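Local coordinates for UPF0141 protein yjdB (Campylobacter jejuni subsp. jejuni HB93-13, PDB 4TN0) that probably transfers phosphoethanolamine to cell-envelope acceptors in the periplasm, with a zinc-binding alkaline phosphatase-like domain, and is required for polymyxin resistance and motility, at residues A6-R11 and V291-Y296; M91-K96 and T284-F289. All coordinates share one frame; numbering follows the deposited sequence.

Interaction 1 (A6-R11 and V291-Y296); sequences ANDAYR and VKTSVY
Lys292 CB lies over one face of the Tyr10 ring. It is 3.9 Å from the ring centroid, 20° off the ring normal and shifted toward the rim, so this is a CH-pi contact. Beyond CB the lysine chain bends at chi2 and leads away from the other segment. The second flat group is the Asp8 carboxylate, and both its oxygens are used on their syn sides. Thr293 OG1 donates to Asp8 OD1 over 2.8 Å from 33° out of the carboxylate plane. Ser294 N donates to Asp8 OD2 over 3.1 Å and lies closer to that plane. Ser294 OG adds a weak bond to the same OD2. The carboxylate is thus gripped by two neighbouring residues, which should fix its rotation. With chi1 at 62°, Asp8 CG sits between its backbone N and carbonyl carbon, and the carboxylate reaches across.

Asp8 belongs to a type I beta turn, Ala6 to Ala9. After the turn the backbones pair as a single antiparallel bridge, with Tyr10 and Lys292 as a hydrogen-bonded pair. Lys292 N bonds to Tyr10 O at 2.9 Å, and Tyr10 N returns a longer bond to Lys292 O. The same Lys292 O also receives a CA-H...O contact from Ala9 CA at 3.2 Å. The bridge ties the loop before strand 18-24 to the loop after helix 281-288, at the surface of the alkaline phosphatase-like domain.

Small apolar contacts flank the bridge. Ala9 CB touches Val291 CG1 at 3.7 Å, and Ala6 CB meets Val295 CG2 at the same distance. Arg11 and Val291 cross at a slant, with Arg11 CD against Val291 CG2. Val291 also rests on Val93 and Leu94 of helix 90-96.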
ATOM      1  N   ALA A   6      10.744  14.548 -14.391  1.00 47.01           N
ATOM      2  CA  ALA A   6       9.525  15.245 -14.774  1.00 53.06           C
ATOM      3  C   ALA A   6       9.705  16.760 -14.623  1.00 53.67           C
ATOM      4  O   ALA A   6       8.932  17.430 -13.935  1.00 53.43           O
ATOM      5  CB  ALA A   6       8.353  14.757 -13.928  1.00 54.73           C
ATOM      6  N   ASN A   7      10.722  17.293 -15.289  1.00 52.97           N
ATOM      7  CA  ASN A   7      11.081  18.695 -15.130  1.00 59.52           C
ATOM      8  C   ASN A   7      10.028  19.643 -15.741  1.00 58.96           C
ATOM      9  O   ASN A   7      10.007  20.829 -15.443  1.00 48.94           O
ATOM     10  CB  ASN A   7      12.462  18.963 -15.745  1.00 56.10           C
ATOM     11  CG  ASN A   7      13.575  18.163 -15.077  1.00 56.14           C
ATOM     12  OD1 ASN A   7      13.695  18.147 -13.851  1.00 61.87           O
ATOM     13  ND2 ASN A   7      14.423  17.540 -15.885  1.00 64.75           N
ATOM     14  N   ASP A   8       9.178  19.099 -16.608  1.00 56.69           N
ATOM     15  CA  ASP A   8       8.109  19.840 -17.263  1.00 57.76           C
ATOM     16  C   ASP A   8       6.755  19.754 -16.551  1.00 61.51           C
ATOM     17  O   ASP A   8       5.721  19.964 -17.186  1.00 65.87           O
ATOM     18  CB  ASP A   8       7.916  19.308 -18.683  1.00 56.06           C
ATOM     19  CG  ASP A   8       7.510  17.844 -18.688  1.00 64.38           C
ATOM     20  OD1 ASP A   8       7.851  17.154 -17.707  1.00 67.58           O
ATOM     21  OD2 ASP A   8       6.848  17.374 -19.640  1.00 65.65           O
ATOM     22  N   ALA A   9       6.723  19.454 -15.260  1.00 56.39           N
ATOM     23  CA  ALA A   9       5.431  19.133 -14.644  1.00 59.93           C
ATOM     24  C   ALA A   9       4.735  20.341 -14.000  1.00 58.89           C
ATOM     25  O   ALA A   9       5.390  21.261 -13.503  1.00 56.17           O
ATOM     26  CB  ALA A   9       5.610  18.014 -13.609  1.00 57.84           C
ATOM     27  N   TYR A  10       3.404  20.331 -14.007  1.00 53.19           N
ATOM     28  CA  TYR A  10       2.641  21.441 -13.431  1.00 58.54           C
ATOM     29  C   TYR A  10       1.164  21.082 -13.225  1.00 60.52           C
ATOM     30  O   TYR A  10       0.649  20.116 -13.810  1.00 58.76           O
ATOM     31  CB  TYR A  10       2.742  22.697 -14.320  1.00 60.35           C
ATOM     32  CG  TYR A  10       2.154  22.512 -15.714  1.00 59.26           C
ATOM     33  CD1 TYR A  10       0.797  22.733 -15.954  1.00 60.96           C
ATOM     34  CD2 TYR A  10       2.958  22.149 -16.792  1.00 57.97           C
ATOM     35  CE1 TYR A  10       0.247  22.562 -17.220  1.00 64.79           C
ATOM     36  CE2 TYR A  10       2.419  21.981 -18.072  1.00 61.95           C
ATOM     37  CZ  TYR A  10       1.058  22.191 -18.279  1.00 67.05           C
ATOM     38  OH  TYR A  10       0.501  22.022 -19.537  1.00 61.08           O
ATOM     39  N   ARG A  11       0.507  21.843 -12.352  1.00 63.98           N
ATOM     40  CA  ARG A  11      -0.952  21.815 -12.212  1.00 65.69           C
ATOM     41  C   ARG A  11      -1.574  23.217 -12.356  1.00 59.57           C
ATOM     42  O   ARG A  11      -2.668  23.374 -12.910  1.00 60.35           O
ATOM     43  CB  ARG A  11      -1.327  21.161 -10.877  1.00 58.71           C
ATOM     44  CG  ARG A  11      -0.945  19.679 -10.822  1.00 62.93           C
ATOM     45  CD  ARG A  11      -1.086  19.027  -9.432  1.00 52.86           C
ATOM     46  NE  ARG A  11      -2.215  19.485  -8.638  1.00 48.64           N
ATOM     47  CZ  ARG A  11      -2.100  20.407  -7.689  1.00 46.80           C
ATOM     48  NH1 ARG A  11      -0.912  20.951  -7.455  1.00 46.77           N
ATOM     49  NH2 ARG A  11      -3.156  20.790  -6.992  1.00 45.46           N
ATOM     50  N   VAL A 291      -1.449  15.965 -12.667  1.00 61.81           N
ATOM     51  CA  VAL A 291      -0.149  16.545 -13.004  1.00 63.78           C
ATOM     52  C   VAL A 291       0.102  16.420 -14.506  1.00 65.30           C
ATOM     53  O   VAL A 291       0.054  15.319 -15.069  1.00 62.51           O
ATOM     54  CB  VAL A 291       1.014  15.881 -12.220  1.00 57.51           C
ATOM     55  CG1 VAL A 291       2.355  16.394 -12.722  1.00 51.20           C
ATOM     56  CG2 VAL A 291       0.888  16.174 -10.732  1.00 58.78           C
ATOM     57  N   LYS A 292       0.366  17.552 -15.154  1.00 62.37           N
ATOM     58  CA  LYS A 292       0.600  17.540 -16.589  1.00 62.85           C
ATOM     59  C   LYS A 292       2.099  17.410 -16.828  1.00 55.88           C
ATOM     60  O   LYS A 292       2.883  18.233 -16.365  1.00 53.73           O
ATOM     61  CB  LYS A 292       0.035  18.809 -17.254  1.00 63.07           C
ATOM     62  CG  LYS A 292      -1.494  18.940 -17.181  1.00 66.66           C
ATOM     63  CD  LYS A 292      -2.196  17.804 -17.942  1.00 73.52           C
ATOM     64  CE  LYS A 292      -3.733  17.850 -17.845  1.00 79.52           C
ATOM     65  NZ  LYS A 292      -4.381  19.009 -18.538  1.00 90.28           N
ATOM     66  N   THR A 293       2.484  16.351 -17.532  1.00 53.28           N
ATOM     67  CA  THR A 293       3.887  16.056 -17.794  1.00 55.78           C
ATOM     68  C   THR A 293       3.979  14.924 -18.801  1.00 54.30           C
ATOM     69  O   THR A 293       3.052  14.125 -18.932  1.00 55.69           O
ATOM     70  CB  THR A 293       4.671  15.665 -16.497  1.00 61.04           C
ATOM     71  OG1 THR A 293       6.001  15.249 -16.840  1.00 56.69           O
ATOM     72  CG2 THR A 293       3.970  14.526 -15.741  1.00 57.41           C
ATOM     73  N   SER A 294       5.088  14.871 -19.528  1.00 59.77           N
ATOM     74  CA  SER A 294       5.280  13.853 -20.559  1.00 56.77           C
ATOM     75  C   SER A 294       5.597  12.473 -19.973  1.00 58.71           C
ATOM     76  O   SER A 294       5.416  11.451 -20.646  1.00 64.21           O
ATOM     77  CB  SER A 294       6.385  14.273 -21.520  1.00 52.97           C
ATOM     78  OG  SER A 294       7.610  14.421 -20.832  1.00 59.15           O
ATOM     79  N   VAL A 295       6.060  12.428 -18.727  1.00 58.52           N
ATOM     80  CA  VAL A 295       6.401  11.137 -18.128  1.00 57.38           C
ATOM     81  C   VAL A 295       5.147  10.439 -17.611  1.00 57.58           C
ATOM     82  O   VAL A 295       5.187   9.251 -17.255  1.00 61.02           O
ATOM     83  CB  VAL A 295       7.412  11.269 -16.990  1.00 50.53           C
ATOM     84  CG1 VAL A 295       8.680  11.938 -17.482  1.00 47.10           C
ATOM     85  CG2 VAL A 295       6.803  12.011 -15.818  1.00 53.41           C
ATOM     86  N   TYR A 296       4.037  11.174 -17.578  1.00 50.38           N
ATOM     87  CA  TYR A 296       2.754  10.583 -17.237  1.00 51.56           C
ATOM     88  C   TYR A 296       2.286   9.638 -18.350  1.00 59.23           C
ATOM     89  O   TYR A 296       2.165  10.030 -19.517  1.00 64.30           O
ATOM     90  CB  TYR A 296       1.716  11.676 -16.979  1.00 55.60           C
ATOM     91  CG  TYR A 296       0.306  11.149 -16.853  1.00 62.54           C
ATOM     92  CD1 TYR A 296      -0.110  10.493 -15.695  1.00 57.93           C
ATOM     93  CD2 TYR A 296      -0.616  11.320 -17.879  1.00 61.65           C
ATOM     94  CE1 TYR A 296      -1.396  10.008 -15.570  1.00 58.04           C
ATOM     95  CE2 TYR A 296      -1.910  10.838 -17.764  1.00 63.16           C
ATOM     96  CZ  TYR A 296      -2.293  10.181 -16.609  1.00 67.85           C
ATOM     97  OH  TYR A 296      -3.578   9.702 -16.491  1.00 68.72           O
TER

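Interaction 2 (M91-K96 and T284-F289); sequences MDVLYK and TLLGYF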
ATOM      1  N   MET A  91       6.468  11.298  -5.162  1.00 46.38           N
ATOM      2  CA  MET A  91       6.151  12.229  -4.081  1.00 46.41           C
ATOM      3  C   MET A  91       6.824  13.597  -4.285  1.00 45.16           C
ATOM      4  O   MET A  91       6.284  14.625  -3.908  1.00 46.72           O
ATOM      5  CB  MET A  91       6.568  11.649  -2.715  1.00 44.25           C
ATOM      6  CG  MET A  91       5.913  10.331  -2.352  1.00 41.97           C
ATOM      7  SD  MET A  91       4.127  10.423  -2.228  1.00 44.46           S
ATOM      8  CE  MET A  91       3.970  11.679  -0.952  1.00 43.08           C
ATOM      9  N   ASP A  92       8.042  13.586  -4.801  1.00 43.68           N
ATOM     10  CA  ASP A  92       8.752  14.820  -5.097  1.00 50.33           C
ATOM     11  C   ASP A  92       8.014  15.586  -6.198  1.00 51.24           C
ATOM     12  O   ASP A  92       7.938  16.806  -6.177  1.00 50.73           O
ATOM     13  CB  ASP A  92      10.185  14.532  -5.556  1.00 48.14           C
ATOM     14  CG  ASP A  92      11.013  13.871  -4.493  1.00 47.61           C
ATOM     15  OD1 ASP A  92      11.102  14.412  -3.360  1.00 44.88           O
ATOM     16  OD2 ASP A  92      11.554  12.783  -4.803  1.00 45.97           O
ATOM     17  N   VAL A  93       7.515  14.861  -7.191  1.00 48.96           N
ATOM     18  CA  VAL A  93       6.772  15.492  -8.266  1.00 50.41           C
ATOM     19  C   VAL A  93       5.497  16.138  -7.748  1.00 52.28           C
ATOM     20  O   VAL A  93       5.205  17.276  -8.101  1.00 55.38           O
ATOM     21  CB  VAL A  93       6.434  14.501  -9.386  1.00 44.90           C
ATOM     22  CG1 VAL A  93       5.606  15.190 -10.470  1.00 50.94           C
ATOM     23  CG2 VAL A  93       7.716  13.950  -9.965  1.00 38.40           C
ATOM     24  N   LEU A  94       4.766  15.453  -6.874  1.00 52.18           N
ATOM     25  CA  LEU A  94       3.549  16.052  -6.324  1.00 48.67           C
ATOM     26  C   LEU A  94       3.875  17.252  -5.445  1.00 50.14           C
ATOM     27  O   LEU A  94       3.150  18.244  -5.463  1.00 54.28           O
ATOM     28  CB  LEU A  94       2.753  15.041  -5.521  1.00 49.10           C
ATOM     29  CG  LEU A  94       2.261  13.790  -6.230  1.00 48.12           C
ATOM     30  CD1 LEU A  94       1.663  12.848  -5.191  1.00 46.85           C
ATOM     31  CD2 LEU A  94       1.242  14.146  -7.271  1.00 47.41           C
ATOM     32  N   TYR A  95       4.975  17.176  -4.700  1.00 47.36           N
ATOM     33  CA  TYR A  95       5.363  18.268  -3.808  1.00 51.19           C
ATOM     34  C   TYR A  95       5.783  19.518  -4.563  1.00 55.54           C
ATOM     35  O   TYR A  95       5.378  20.626  -4.219  1.00 56.14           O
ATOM     36  CB  TYR A  95       6.515  17.843  -2.898  1.00 51.36           C
ATOM     37  CG  TYR A  95       7.082  18.948  -2.014  1.00 58.80           C
ATOM     38  CD1 TYR A  95       6.626  19.136  -0.712  1.00 62.39           C
ATOM     39  CD2 TYR A  95       8.091  19.794  -2.483  1.00 56.94           C
ATOM     40  CE1 TYR A  95       7.153  20.136   0.097  1.00 61.76           C
ATOM     41  CE2 TYR A  95       8.620  20.792  -1.690  1.00 61.15           C
ATOM     42  CZ  TYR A  95       8.149  20.960  -0.399  1.00 66.97           C
ATOM     43  OH  TYR A  95       8.678  21.956   0.394  1.00 69.07           O
ATOM     44  N   LYS A  96       6.603  19.335  -5.589  1.00 53.20           N
ATOM     45  CA  LYS A  96       7.130  20.463  -6.335  1.00 56.65           C
ATOM     46  C   LYS A  96       6.047  21.079  -7.213  1.00 56.08           C
ATOM     47  O   LYS A  96       6.203  22.181  -7.724  1.00 57.83           O
ATOM     48  CB  LYS A  96       8.354  20.032  -7.154  1.00 52.66           C
ATOM     49  CG  LYS A  96       8.048  19.256  -8.410  1.00 52.50           C
ATOM     50  CD  LYS A  96       9.337  18.830  -9.091  1.00 51.10           C
ATOM     51  CE  LYS A  96       9.060  18.242 -10.464  1.00 47.60           C
ATOM     52  NZ  LYS A  96      10.310  17.674 -11.012  1.00 48.38           N
ATOM     53  N   THR A 284      -0.461   6.552 -11.588  1.00 56.10           N
ATOM     54  CA  THR A 284      -1.709   6.649 -10.829  1.00 56.73           C
ATOM     55  C   THR A 284      -1.649   7.821  -9.865  1.00 55.87           C
ATOM     56  O   THR A 284      -2.645   8.518  -9.661  1.00 62.16           O
ATOM     57  CB  THR A 284      -2.024   5.354 -10.036  1.00 54.88           C
ATOM     58  OG1 THR A 284      -2.262   4.281 -10.949  1.00 50.79           O
ATOM     59  CG2 THR A 284      -3.271   5.536  -9.188  1.00 49.54           C
ATOM     60  N   LEU A 285      -0.465   8.062  -9.310  1.00 55.33           N
ATOM     61  CA  LEU A 285      -0.274   9.144  -8.343  1.00 54.77           C
ATOM     62  C   LEU A 285      -0.178  10.522  -9.022  1.00 54.54           C
ATOM     63  O   LEU A 285      -0.657  11.526  -8.493  1.00 54.67           O
ATOM     64  CB  LEU A 285       0.974   8.870  -7.506  1.00 51.86           C
ATOM     65  CG  LEU A 285       0.912   7.806  -6.402  1.00 48.05           C
ATOM     66  CD1 LEU A 285       2.254   7.781  -5.721  1.00 48.81           C
ATOM     67  CD2 LEU A 285      -0.186   8.070  -5.376  1.00 47.42           C
ATOM     68  N   LEU A 286       0.454  10.577 -10.186  1.00 54.34           N
ATOM     69  CA  LEU A 286       0.492  11.823 -10.934  1.00 57.07           C
ATOM     70  C   LEU A 286      -0.921  12.120 -11.425  1.00 58.95           C
ATOM     71  O   LEU A 286      -1.466  13.195 -11.171  1.00 56.50           O
ATOM     72  CB  LEU A 286       1.469  11.739 -12.103  1.00 55.48           C
ATOM     73  CG  LEU A 286       2.951  11.609 -11.778  1.00 51.31           C
ATOM     74  CD1 LEU A 286       3.789  12.047 -12.964  1.00 52.21           C
ATOM     75  CD2 LEU A 286       3.287  12.434 -10.567  1.00 51.95           C
ATOM     76  N   GLY A 287      -1.524  11.134 -12.087  1.00 58.79           N
ATOM     77  CA  GLY A 287      -2.860  11.273 -12.636  1.00 61.52           C
ATOM     78  C   GLY A 287      -3.916  11.728 -11.645  1.00 63.77           C
ATOM     79  O   GLY A 287      -4.881  12.404 -12.011  1.00 70.25           O
ATOM     80  N   TYR A 288      -3.739  11.367 -10.381  1.00 62.07           N
ATOM     81  CA  TYR A 288      -4.765  11.644  -9.392  1.00 60.84           C
ATOM     82  C   TYR A 288      -4.848  13.125  -9.105  1.00 62.04           C
ATOM     83  O   TYR A 288      -5.936  13.649  -8.851  1.00 66.37           O
ATOM     84  CB  TYR A 288      -4.510  10.886  -8.086  1.00 59.76           C
ATOM     85  CG  TYR A 288      -5.710  10.920  -7.173  1.00 55.55           C
ATOM     86  CD1 TYR A 288      -5.877  11.946  -6.248  1.00 53.00           C
ATOM     87  CD2 TYR A 288      -6.691   9.938  -7.256  1.00 54.18           C
ATOM     88  CE1 TYR A 288      -6.984  11.988  -5.424  1.00 49.62           C
ATOM     89  CE2 TYR A 288      -7.800   9.973  -6.439  1.00 52.99           C
ATOM     90  CZ  TYR A 288      -7.940  11.002  -5.524  1.00 52.66           C
ATOM     91  OH  TYR A 288      -9.043  11.039  -4.705  1.00 57.39           O
ATOM     92  N   PHE A 289      -3.708  13.807  -9.135  1.00 59.31           N
ATOM     93  CA  PHE A 289      -3.713  15.239  -8.865  1.00 61.21           C
ATOM     94  C   PHE A 289      -3.581  16.024 -10.171  1.00 62.28           C
ATOM     95  O   PHE A 289      -3.265  17.210 -10.159  1.00 56.96           O
ATOM     96  CB  PHE A 289      -2.598  15.593  -7.883  1.00 52.08           C
ATOM     97  CG  PHE A 289      -2.809  15.000  -6.534  1.00 60.46           C
ATOM     98  CD1 PHE A 289      -3.495  15.697  -5.556  1.00 62.11           C
ATOM     99  CD2 PHE A 289      -2.371  13.715  -6.253  1.00 58.73           C
ATOM    100  CE1 PHE A 289      -3.714  15.138  -4.312  1.00 56.93           C
ATOM    101  CE2 PHE A 289      -2.587  13.156  -5.013  1.00 55.27           C
ATOM    102  CZ  PHE A 289      -3.261  13.866  -4.043  1.00 53.55           C
TER
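Leu94 reaches from helix 90-96 into a hollow at the end of helix 281-288, formed by the Leu285 carbonyl, Leu286 and, just past the helix, Phe289. Its CD2 is the bump. It lies 3.5 Å from Leu285 O and 3.8 Å from Phe289 CD2. It approaches the Phe289 ring obliquely, and the two side chains cross at about a right angle. Leu94 CG is anti to its own carbonyl carbon (chi1 -60°), which carries the branch toward helix 281-288.

A second bump comes from 284-289. Leu286 CD2 presses against Val93, 3.6 Å from CG1 and 3.9 Å from CB. Leu94 CD2 is a little farther from this methyl, at 4.2 Å.

The short helical segments run nearly parallel, with a crossing angle of -15° and axes 10.0 Å apart. Both helices pack on the same side of the central sheet of this alkaline phosphatase-like fold. Leu285 and Phe289 also touch Leu20 of strand 18-24 and Ile148 of strand 146-152.

All five touching residues are buried, and their side chains are apolar. The Leu285 carbonyl meets Leu94 by packing alone. Cohesion across the helices therefore probably rests on shape and exclusion of water, without polar bonds between the two segments.

Overall arrangement
Interaction 2 is a buried contact between two helices beside the central sheet. Interaction 1 is a surface contact between two loops, and its centre lies about 9 Å from that of interaction 2. The two share one region: 291-296 follows helix 281-288 closely, and interaction 2 is nested along the chain within the loop closed by interaction 1. Val291 N probably bonds to Leu286 O, and Lys96 NZ bonds weakly to Ala6 O, so both loops of interaction 1 rest on the helical pair. The chemistry follows depth. Backbone pairing and a carboxylate bound by hydroxyl and amide donors serve the surface, whereas aliphatic and aromatic packing serves the interior.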